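Local coordinates for transcriptional regulator, LacI family (Corynebacterium glutamicum, PDB 3H5T), which probably helps regulate cell wall biogenesis as an inositol-dependent transcriptional activator that binds a palindromic motif in the promoters of its target genes, at residues 159-162 and 167-170; 172-177 and 228-233; 214-217 and 221-224; 272-275 and 279-282. One frame throughout, in Å; residues are numbered along the deposited sequence.

In the fold
The four contacts lie in the LacI-family core, which is built like a periplasmic binding protein from two sheet-based subdomains. Interaction 1 belongs to the seven-stranded sheet of the first, while interactions 2, 3 and 4 gather around the five-stranded sheet of the second. Just after strand 168-171, the chain crosses to helix 173-176 and so passes from interaction 1 to interaction 2, whose centres are 19 Å apart. Interaction 3 falls between the two segments of interaction 2 along the chain and shares helix 221-235 with it, centres 12 Å apart; interaction 4 comes last. Arg224 ties these three together within the second subdomain, bonding Asn173 of interaction 2 and probably Thr275 of interaction 4.

Interaction 1 of 4, residues 159-162 and 167-170; sequences QPAR and PFIA
Ala161 sits over one face of the Phe168 ring, and the close packing is concentrated there. Its CA stands 4.0 Å from the ring centroid and 20° off the normal, a CH-pi contact, while Ala161 CB reaches Phe168 CZ at 3.7 Å. With CG anti to the backbone N (chi1 179°), the phenyl is carried off strand 168-171 toward the loop. The backbone before Ala161 follows the ring round: Gln159 N comes to its edge, near the ring plane, 3.8 Å from Phe168 CE1. A cis peptide bond precedes Pro160, and both Gln159 and Pro160 start their side chains away from the strand, so it is the main chain here that borders the ring. The loop joins neighbouring parallel strands, 154-157 and 168-171, of the seven-stranded sheet in the first subdomain of this periplasmic-binding-protein-like core. Helix 321-336 packs against Ile169, whose side chain leaves the strand away from the loop. The solvent side is looser. Arg162 is exposed and makes no contact with the strand, yet its guanidinium folds back so that Ala161 CB lies 3.6 Å above its plane, toward the rim. The methyl is thereby placed between the phenyl ring and the charged group.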
loop_
_atom_site.group_PDB
_atom_site.type_symbol
_atom_site.label_atom_id
_atom_site.label_comp_id
_atom_site.label_asym_id
_atom_site.label_seq_id
_atom_site.Cartn_x
_atom_site.Cartn_y
_atom_site.Cartn_z
ATOM N N GLN A 159 4.195 -3.857 7.729
ATOM C CA GLN A 159 4.312 -4.046 9.171
ATOM C C GLN A 159 3.470 -5.261 9.569
ATOM O O GLN A 159 2.524 -5.613 8.874
ATOM C CB GLN A 159 3.797 -2.791 9.879
ATOM C CG GLN A 159 2.366 -2.455 9.510
ATOM C CD GLN A 159 1.917 -1.115 10.036
ATOM O OE1 GLN A 159 2.377 -0.656 11.082
ATOM N NE2 GLN A 159 0.993 -0.484 9.328
ATOM N N PRO A 160 3.773 -5.900 10.704
ATOM C CA PRO A 160 4.814 -5.619 11.692
ATOM C C PRO A 160 6.179 -6.198 11.329
ATOM O O PRO A 160 6.280 -7.291 10.775
ATOM C CB PRO A 160 4.256 -6.263 12.950
ATOM C CG PRO A 160 3.707 -7.545 12.378
ATOM C CD PRO A 160 2.980 -7.073 11.121
ATOM N N ALA A 161 7.217 -5.451 11.674
ATOM C CA ALA A 161 8.585 -5.860 11.422
ATOM C C ALA A 161 9.055 -6.768 12.542
ATOM O O ALA A 161 8.471 -6.791 13.623
ATOM C CB ALA A 161 9.494 -4.629 11.359
ATOM N N ARG A 162 10.115 -7.515 12.267
ATOM C CA ARG A 162 10.720 -8.385 13.256
ATOM C C ARG A 162 9.846 -9.486 13.859
ATOM O O ARG A 162 9.856 -9.695 15.070
ATOM C CB ARG A 162 11.316 -7.520 14.373
ATOM C CG ARG A 162 12.436 -6.581 13.907
ATOM C CD ARG A 162 12.883 -5.631 15.009
ATOM N NE ARG A 162 11.858 -4.629 15.288
ATOM C CZ ARG A 162 11.597 -3.577 14.511
ATOM N NH1 ARG A 162 12.297 -3.371 13.395
ATOM N NH2 ARG A 162 10.620 -2.735 14.844
ATOM N N PRO A 167 8.849 -13.624 6.658
ATOM C CA PRO A 167 9.540 -12.704 5.749
ATOM C C PRO A 167 8.869 -11.336 5.720
ATOM O O PRO A 167 7.644 -11.241 5.748
ATOM C CB PRO A 167 9.468 -13.439 4.420
ATOM C CG PRO A 167 9.745 -14.834 4.850
ATOM C CD PRO A 167 8.842 -14.983 6.088
ATOM N N PHE A 168 9.682 -10.286 5.654
ATOM C CA PHE A 168 9.205 -8.908 5.698
ATOM C C PHE A 168 9.600 -8.071 4.471
ATOM O O PHE A 168 10.765 -8.051 4.067
ATOM C CB PHE A 168 9.754 -8.284 6.999
ATOM C CG PHE A 168 9.386 -6.833 7.220
ATOM C CD1 PHE A 168 8.090 -6.464 7.560
ATOM C CD2 PHE A 168 10.358 -5.842 7.144
ATOM C CE1 PHE A 168 7.772 -5.131 7.823
ATOM C CE2 PHE A 168 10.054 -4.509 7.406
ATOM C CZ PHE A 168 8.760 -4.152 7.747
ATOM N N ILE A 169 8.623 -7.380 3.890
ATOM C CA ILE A 169 8.847 -6.527 2.721
ATOM C C ILE A 169 8.327 -5.116 3.004
ATOM O O ILE A 169 7.137 -4.930 3.250
ATOM C CB ILE A 169 8.088 -7.040 1.482
ATOM C CG1 ILE A 169 8.456 -8.495 1.206
ATOM C CG2 ILE A 169 8.398 -6.153 0.271
ATOM C CD1 ILE A 169 7.749 -9.071 -0.011
ATOM N N ALA A 170 9.208 -4.125 2.962
ATOM C CA ALA A 170 8.799 -2.749 3.212
ATOM C C ALA A 170 9.919 -1.746 2.981
ATOM O O ALA A 170 11.101 -2.102 2.943
ATOM C CB ALA A 170 8.285 -2.609 4.642
#

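Interaction 2 of 4, residues 172-177 and 228-233; sequences NNRKAI and AMEVFI
Arg174 and Glu230 form a salt bridge at the surface, with Arg174 NE 3.3 Å from Glu230 OE1, above an apolar pair made by Ile177 and Ala228. OE1 sits far off the plane of the guanidinium, where none of its N-H groups is aimed, and the pairing is probably purely electrostatic. Glu230 OE2 stands over the centre of the Arg174 guanidinium, 3.8 Å above it, and the carboxylate plane is turned 78° from that of the arginine. The bend of Arg174 at chi3 (75°) brings its end across the extended Glu230 side chain at about a right angle. In the buried pair, Ile177 lays CG2 3.4 Å from Ala228 N, while its CG1 branch is 4.2 Å from Ala228 CB.

In the next shell, Asn172 occupies the N-cap position of helix 173-176, and Asn172 O takes a backbone bond from Ala176 N at 2.7 Å. Asn173 OD1 is hydrogen-bonded to Arg224 NE, a further tie to helix 221-235. Phe303 lies against Ile177, and Ala181 of helix 178-186 packs on Ala228. Both helix 178-186 and helix 221-235 belong to the second subdomain, where Phe232 touches strand 192-197: this is the helix layer lying against a largely parallel sheet that characterises the alpha/beta subdomains of LacI-type effector-binding cores.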
loop_
_atom_site.group_PDB
_atom_site.type_symbol
_atom_site.label_atom_id
_atom_site.label_comp_id
_atom_site.label_asym_id
_atom_site.label_seq_id
_atom_site.Cartn_x
_atom_site.Cartn_y
_atom_site.Cartn_z
ATOM N N ASN A 172 12.099 1.755 4.078
ATOM C CA ASN A 172 12.514 2.274 5.375
ATOM C C ASN A 172 11.718 3.566 5.508
ATOM O O ASN A 172 12.011 4.563 4.847
ATOM C CB ASN A 172 14.022 2.554 5.398
ATOM C CG ASN A 172 14.496 3.151 6.727
ATOM O OD1 ASN A 172 15.688 3.132 7.035
ATOM N ND2 ASN A 172 13.566 3.690 7.507
ATOM N N ASN A 173 10.700 3.545 6.355
ATOM C CA ASN A 173 9.856 4.709 6.507
ATOM C C ASN A 173 10.491 5.908 7.188
ATOM O O ASN A 173 10.240 7.050 6.797
ATOM C CB ASN A 173 8.564 4.302 7.202
ATOM C CG ASN A 173 7.705 3.437 6.318
ATOM O OD1 ASN A 173 7.233 3.885 5.278
ATOM N ND2 ASN A 173 7.513 2.182 6.712
ATOM N N ARG A 174 11.317 5.667 8.195
ATOM C CA ARG A 174 11.955 6.776 8.870
ATOM C C ARG A 174 12.768 7.525 7.829
ATOM O O ARG A 174 12.820 8.748 7.841
ATOM C CB ARG A 174 12.858 6.277 10.003
ATOM C CG ARG A 174 12.702 7.080 11.288
ATOM C CD ARG A 174 13.419 6.441 12.474
ATOM N NE ARG A 174 14.869 6.617 12.427
ATOM C CZ ARG A 174 15.699 6.221 13.392
ATOM N NH1 ARG A 174 15.221 5.626 14.476
ATOM N NH2 ARG A 174 17.005 6.430 13.281
ATOM N N LYS A 175 13.377 6.790 6.907
ATOM C CA LYS A 175 14.191 7.410 5.866
ATOM C C LYS A 175 13.414 7.912 4.646
ATOM O O LYS A 175 13.723 8.975 4.111
ATOM C CB LYS A 175 15.286 6.445 5.401
ATOM C CG LYS A 175 16.395 6.221 6.415
ATOM C CD LYS A 175 17.436 5.244 5.874
ATOM C CE LYS A 175 18.542 4.995 6.887
ATOM N NZ LYS A 175 19.479 3.919 6.441
ATOM N N ALA A 176 12.411 7.157 4.211
ATOM C CA ALA A 176 11.626 7.540 3.043
ATOM C C ALA A 176 10.889 8.865 3.200
ATOM O O ALA A 176 10.636 9.552 2.215
ATOM C CB ALA A 176 10.632 6.438 2.702
ATOM N N ILE A 177 10.547 9.215 4.438
ATOM C CA ILE A 177 9.820 10.450 4.731
ATOM C C ILE A 177 10.746 11.672 4.817
ATOM O O ILE A 177 10.301 12.805 4.652
ATOM C CB ILE A 177 9.027 10.317 6.072
ATOM C CG1 ILE A 177 7.891 11.335 6.123
ATOM C CG2 ILE A 177 9.954 10.536 7.272
ATOM C CD1 ILE A 177 6.745 11.007 5.220
ATOM N N ALA A 228 10.036 12.359 10.132
ATOM C CA ALA A 228 9.738 13.734 9.737
ATOM C C ALA A 228 10.150 14.661 10.872
ATOM O O ALA A 228 10.799 15.680 10.651
ATOM C CB ALA A 228 8.248 13.898 9.437
ATOM N N MET A 229 9.774 14.282 12.090
ATOM C CA MET A 229 10.093 15.057 13.277
ATOM C C MET A 229 11.601 15.191 13.488
ATOM O O MET A 229 12.065 16.203 14.016
ATOM C CB MET A 229 9.469 14.407 14.509
ATOM C CG MET A 229 9.396 15.327 15.706
ATOM S SD MET A 229 8.211 16.649 15.452
ATOM C CE MET A 229 6.727 15.803 15.867
ATOM N N GLU A 230 12.359 14.173 13.081
ATOM C CA GLU A 230 13.812 14.197 13.235
ATOM C C GLU A 230 14.423 15.243 12.313
ATOM O O GLU A 230 15.433 15.862 12.645
ATOM C CB GLU A 230 14.414 12.811 12.952
ATOM C CG GLU A 230 13.927 11.740 13.929
ATOM C CD GLU A 230 14.548 10.370 13.701
ATOM O OE1 GLU A 230 14.541 9.887 12.547
ATOM O OE2 GLU A 230 15.031 9.766 14.685
ATOM N N VAL A 231 13.798 15.452 11.160
ATOM C CA VAL A 231 14.285 16.446 10.215
ATOM C C VAL A 231 13.908 17.848 10.690
ATOM O O VAL A 231 14.614 18.815 10.414
ATOM C CB VAL A 231 13.709 16.193 8.801
ATOM C CG1 VAL A 231 14.100 17.333 7.856
ATOM C CG2 VAL A 231 14.227 14.861 8.267
ATOM N N PHE A 232 12.797 17.964 11.405
ATOM C CA PHE A 232 12.369 19.264 11.911
ATOM C C PHE A 232 13.242 19.686 13.086
ATOM O O PHE A 232 13.576 20.860 13.231
ATOM C CB PHE A 232 10.903 19.223 12.350
ATOM C CG PHE A 232 9.938 18.976 11.227
ATOM C CD1 PHE A 232 10.312 19.196 9.906
ATOM C CD2 PHE A 232 8.637 18.567 11.493
ATOM C CE1 PHE A 232 9.403 19.016 8.870
ATOM C CE2 PHE A 232 7.718 18.385 10.460
ATOM C CZ PHE A 232 8.104 18.612 9.149
ATOM N N ILE A 233 13.600 18.716 13.922
ATOM C CA ILE A 233 14.442 18.964 15.084
ATOM C C ILE A 233 15.796 19.508 14.640
ATOM O O ILE A 233 16.306 20.467 15.224
ATOM C CB ILE A 233 14.644 17.667 15.908
ATOM C CG1 ILE A 233 13.376 17.373 16.715
ATOM C CG2 ILE A 233 15.843 17.797 16.830
ATOM C CD1 ILE A 233 13.439 16.082 17.517
#

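Interaction 3 of 4, residues 214-217 and 221-224; sequences ENAQ and QRDR
Arg222 and Ala216 meet where the loop that follows helix 210-214 turns into helix 221-235, a short link between two consecutive helices of the second alpha/beta subdomain. These two residues bury most of the surface. Their aliphatic parts pack side by side, Ala216 CB lying 3.9 Å from Arg222 CB, and the arginine then runs past the alanine toward its carbonyl. With Arg222 CG anti to its own backbone N, a bend at chi3 brings NH1 to Ala216 O. There Arg222 NH1 makes a weak hydrogen bond to Ala216 O, 3.3 Å long and far from straight at 124°. A water bridges the same two groups: it accepts from Arg222 NH1 in the guanidinium plane and donates to both Ala216 O and Glu214 O, each at 2.7 Å, so that Ala216 O is gripped twice.

The rotation of the guanidinium is further fixed by the next residue on the helix, with which it forms a salt bridge. Beyond the contact, the backbone of Gln217 bonds Lys139, linking the loop to the first subdomain. Arg222 NE donates to the syn side of Asp223 OD1 at 3.1 Å and 163°, nearly straight and in the guanidinium plane, though 34° out of the carboxylate plane.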
loop_
_atom_site.group_PDB
_atom_site.type_symbol
_atom_site.label_atom_id
_atom_site.label_comp_id
_atom_site.label_asym_id
_atom_site.label_seq_id
_atom_site.Cartn_x
_atom_site.Cartn_y
_atom_site.Cartn_z
ATOM N N GLU A 214 4.575 7.649 21.311
ATOM C CA GLU A 214 5.679 6.860 21.845
ATOM C C GLU A 214 5.352 5.368 22.007
ATOM O O GLU A 214 6.225 4.516 21.839
ATOM C CB GLU A 214 6.104 7.466 23.190
ATOM C CG GLU A 214 7.209 6.733 23.915
ATOM C CD GLU A 214 7.789 7.550 25.061
ATOM O OE1 GLU A 214 7.007 8.014 25.926
ATOM O OE2 GLU A 214 9.030 7.730 25.092
ATOM N N ASN A 215 4.096 5.058 22.322
ATOM C CA ASN A 215 3.655 3.674 22.519
ATOM C C ASN A 215 2.930 3.115 21.296
ATOM O O ASN A 215 2.441 1.981 21.315
ATOM C CB ASN A 215 2.729 3.588 23.735
ATOM C CG ASN A 215 3.452 3.851 25.044
ATOM O OD1 ASN A 215 4.266 3.049 25.480
ATOM N ND2 ASN A 215 3.155 4.975 25.674
ATOM N N ALA A 216 2.866 3.912 20.234
ATOM C CA ALA A 216 2.207 3.507 19.002
ATOM C C ALA A 216 2.705 2.144 18.516
ATOM O O ALA A 216 3.914 1.931 18.349
ATOM C CB ALA A 216 2.435 4.564 17.926
ATOM N N GLN A 217 1.768 1.227 18.287
ATOM C CA GLN A 217 2.101 -0.111 17.812
ATOM C C GLN A 217 2.015 -0.185 16.287
ATOM O O GLN A 217 2.453 -1.156 15.673
ATOM C CB GLN A 217 1.164 -1.158 18.429
ATOM C CG GLN A 217 1.321 -1.352 19.933
ATOM C CD GLN A 217 2.759 -1.604 20.327
ATOM O OE1 GLN A 217 3.408 -2.526 19.821
ATOM N NE2 GLN A 217 3.272 -0.782 21.231
ATOM N N GLN A 221 3.323 4.463 10.645
ATOM C CA GLN A 221 2.749 5.723 11.092
ATOM C C GLN A 221 3.718 6.339 12.087
ATOM O O GLN A 221 4.175 7.459 11.906
ATOM C CB GLN A 221 1.409 5.489 11.773
ATOM C CG GLN A 221 0.361 4.953 10.844
ATOM C CD GLN A 221 0.286 5.758 9.582
ATOM O OE1 GLN A 221 0.023 6.955 9.623
ATOM N NE2 GLN A 221 0.531 5.110 8.446
ATOM N N ARG A 222 4.031 5.587 13.135
ATOM C CA ARG A 222 4.953 6.028 14.165
ATOM C C ARG A 222 6.294 6.406 13.555
ATOM O O ARG A 222 6.840 7.460 13.844
ATOM C CB ARG A 222 5.165 4.913 15.190
ATOM C CG ARG A 222 6.119 5.269 16.324
ATOM C CD ARG A 222 6.505 4.026 17.103
ATOM N NE ARG A 222 7.294 3.109 16.286
ATOM C CZ ARG A 222 7.565 1.849 16.612
ATOM N NH1 ARG A 222 7.112 1.330 17.746
ATOM N NH2 ARG A 222 8.297 1.104 15.800
ATOM N N ASP A 223 6.818 5.550 12.692
ATOM C CA ASP A 223 8.103 5.813 12.079
ATOM C C ASP A 223 8.118 6.944 11.061
ATOM O O ASP A 223 9.146 7.611 10.902
ATOM C CB ASP A 223 8.651 4.528 11.466
ATOM C CG ASP A 223 9.083 3.529 12.521
ATOM O OD1 ASP A 223 8.918 3.831 13.727
ATOM O OD2 ASP A 223 9.589 2.447 12.155
ATOM N N ARG A 224 7.008 7.172 10.362
ATOM C CA ARG A 224 6.988 8.266 9.392
ATOM C C ARG A 224 6.857 9.587 10.145
ATOM O O ARG A 224 7.352 10.628 9.697
ATOM C CB ARG A 224 5.848 8.094 8.380
ATOM C CG ARG A 224 6.134 7.026 7.321
ATOM C CD ARG A 224 4.977 6.831 6.339
ATOM N NE ARG A 224 5.189 5.617 5.552
ATOM C CZ ARG A 224 4.250 4.964 4.870
ATOM N NH1 ARG A 224 3.002 5.403 4.855
ATOM N NH2 ARG A 224 4.559 3.838 4.238
HETATM O O HOH W 1 5.868 2.539 20.101
#

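Interaction 4 of 4, residues 272-275 and 279-282; sequences VLCT and LAFG
Cys274 places its sulfur beside its own backbone N and anti to the carbonyl carbon (chi1 -61°), which sends SG out from the strand onto helix 277-289. Leu279 adopts a similar first torsion (chi1 -75°), carrying CD1 toward the end of the strand at Thr275. The sulfur settles against the helix backbone: Cys274 SG is 3.4 Å from Ala280 N and 3.6 Å from Ala280 CA. Leu279 CB meets the same sulfur at 3.7 Å, and Ala280 CB at 4.0 Å. Farther along, Leu279 CD1 approaches Thr275 N to 4.1 Å.

Strand 271-274, helix 277-289 and strand 299-302 make up a beta-alpha-beta unit of the second subdomain, and this contact packs its helix onto its first strand. Strand 192-197 lies alongside, with Leu195 touching both Cys274 and Leu279, and Val258 of helix 252-265 reaches Leu279 as well. Thr275 turns its hydroxyl elsewhere, to a hydrogen bond with Ser196 OG.

All four touching residues are buried, and they bring together a sulfur, the helix backbone at Ala280, and methyl and methylene groups. Since the two segments share no hydrogen bond, the cysteine probably acts as a compact apolar side chain, and cohesion here probably comes mainly from dispersion and exclusion of water.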
loop_
_atom_site.group_PDB
_atom_site.type_symbol
_atom_site.label_atom_id
_atom_site.label_comp_id
_atom_site.label_asym_id
_atom_site.label_seq_id
_atom_site.Cartn_x
_atom_site.Cartn_y
_atom_site.Cartn_z
ATOM N N VAL A 272 1.567 21.433 6.106
ATOM C CA VAL A 272 1.060 20.218 6.734
ATOM C C VAL A 272 1.681 18.988 6.080
ATOM O O VAL A 272 1.503 18.763 4.880
ATOM C CB VAL A 272 -0.481 20.111 6.606
ATOM C CG1 VAL A 272 -0.948 18.704 6.977
ATOM C CG2 VAL A 272 -1.151 21.141 7.506
ATOM N N LEU A 273 2.415 18.202 6.864
ATOM C CA LEU A 273 3.033 16.982 6.348
ATOM C C LEU A 273 2.154 15.786 6.696
ATOM O O LEU A 273 1.871 15.536 7.864
ATOM C CB LEU A 273 4.435 16.779 6.943
ATOM C CG LEU A 273 5.144 15.483 6.527
ATOM C CD1 LEU A 273 6.640 15.685 6.513
ATOM C CD2 LEU A 273 4.754 14.349 7.462
ATOM N N CYS A 274 1.724 15.057 5.672
ATOM C CA CYS A 274 0.880 13.884 5.847
ATOM C C CYS A 274 1.670 12.590 5.752
ATOM O O CYS A 274 2.629 12.481 4.994
ATOM C CB CYS A 274 -0.218 13.860 4.788
ATOM S SG CYS A 274 -1.311 15.251 4.858
ATOM N N THR A 275 1.228 11.602 6.511
ATOM C CA THR A 275 1.849 10.294 6.550
ATOM C C THR A 275 1.384 9.430 5.373
ATOM O O THR A 275 2.027 8.427 5.026
ATOM C CB THR A 275 1.494 9.600 7.873
ATOM O OG1 THR A 275 2.263 10.187 8.932
ATOM C CG2 THR A 275 1.771 8.122 7.802
ATOM N N LEU A 279 -4.540 11.410 3.307
ATOM C CA LEU A 279 -4.646 12.528 4.238
ATOM C C LEU A 279 -4.418 13.860 3.534
ATOM O O LEU A 279 -5.073 14.858 3.847
ATOM C CB LEU A 279 -3.641 12.371 5.382
ATOM C CG LEU A 279 -3.950 11.335 6.461
ATOM C CD1 LEU A 279 -2.756 11.225 7.382
ATOM C CD2 LEU A 279 -5.187 11.738 7.251
ATOM N N ALA A 280 -3.478 13.876 2.594
ATOM C CA ALA A 280 -3.195 15.093 1.847
ATOM C C ALA A 280 -4.440 15.497 1.056
ATOM O O ALA A 280 -4.753 16.672 0.957
ATOM C CB ALA A 280 -2.005 14.880 0.898
ATOM N N PHE A 281 -5.155 14.523 0.501
ATOM C CA PHE A 281 -6.357 14.837 -0.263
ATOM C C PHE A 281 -7.492 15.337 0.616
ATOM O O PHE A 281 -8.363 16.072 0.150
ATOM C CB PHE A 281 -6.802 13.627 -1.090
ATOM C CG PHE A 281 -6.024 13.468 -2.357
ATOM C CD1 PHE A 281 -6.342 14.221 -3.473
ATOM C CD2 PHE A 281 -4.905 12.644 -2.401
ATOM C CE1 PHE A 281 -5.555 14.165 -4.620
ATOM C CE2 PHE A 281 -4.110 12.578 -3.539
ATOM C CZ PHE A 281 -4.433 13.343 -4.651
ATOM N N GLY A 282 -7.476 14.940 1.884
ATOM C CA GLY A 282 -8.490 15.400 2.808
ATOM C C GLY A 282 -8.188 16.853 3.126
ATOM O O GLY A 282 -9.083 17.626 3.443
#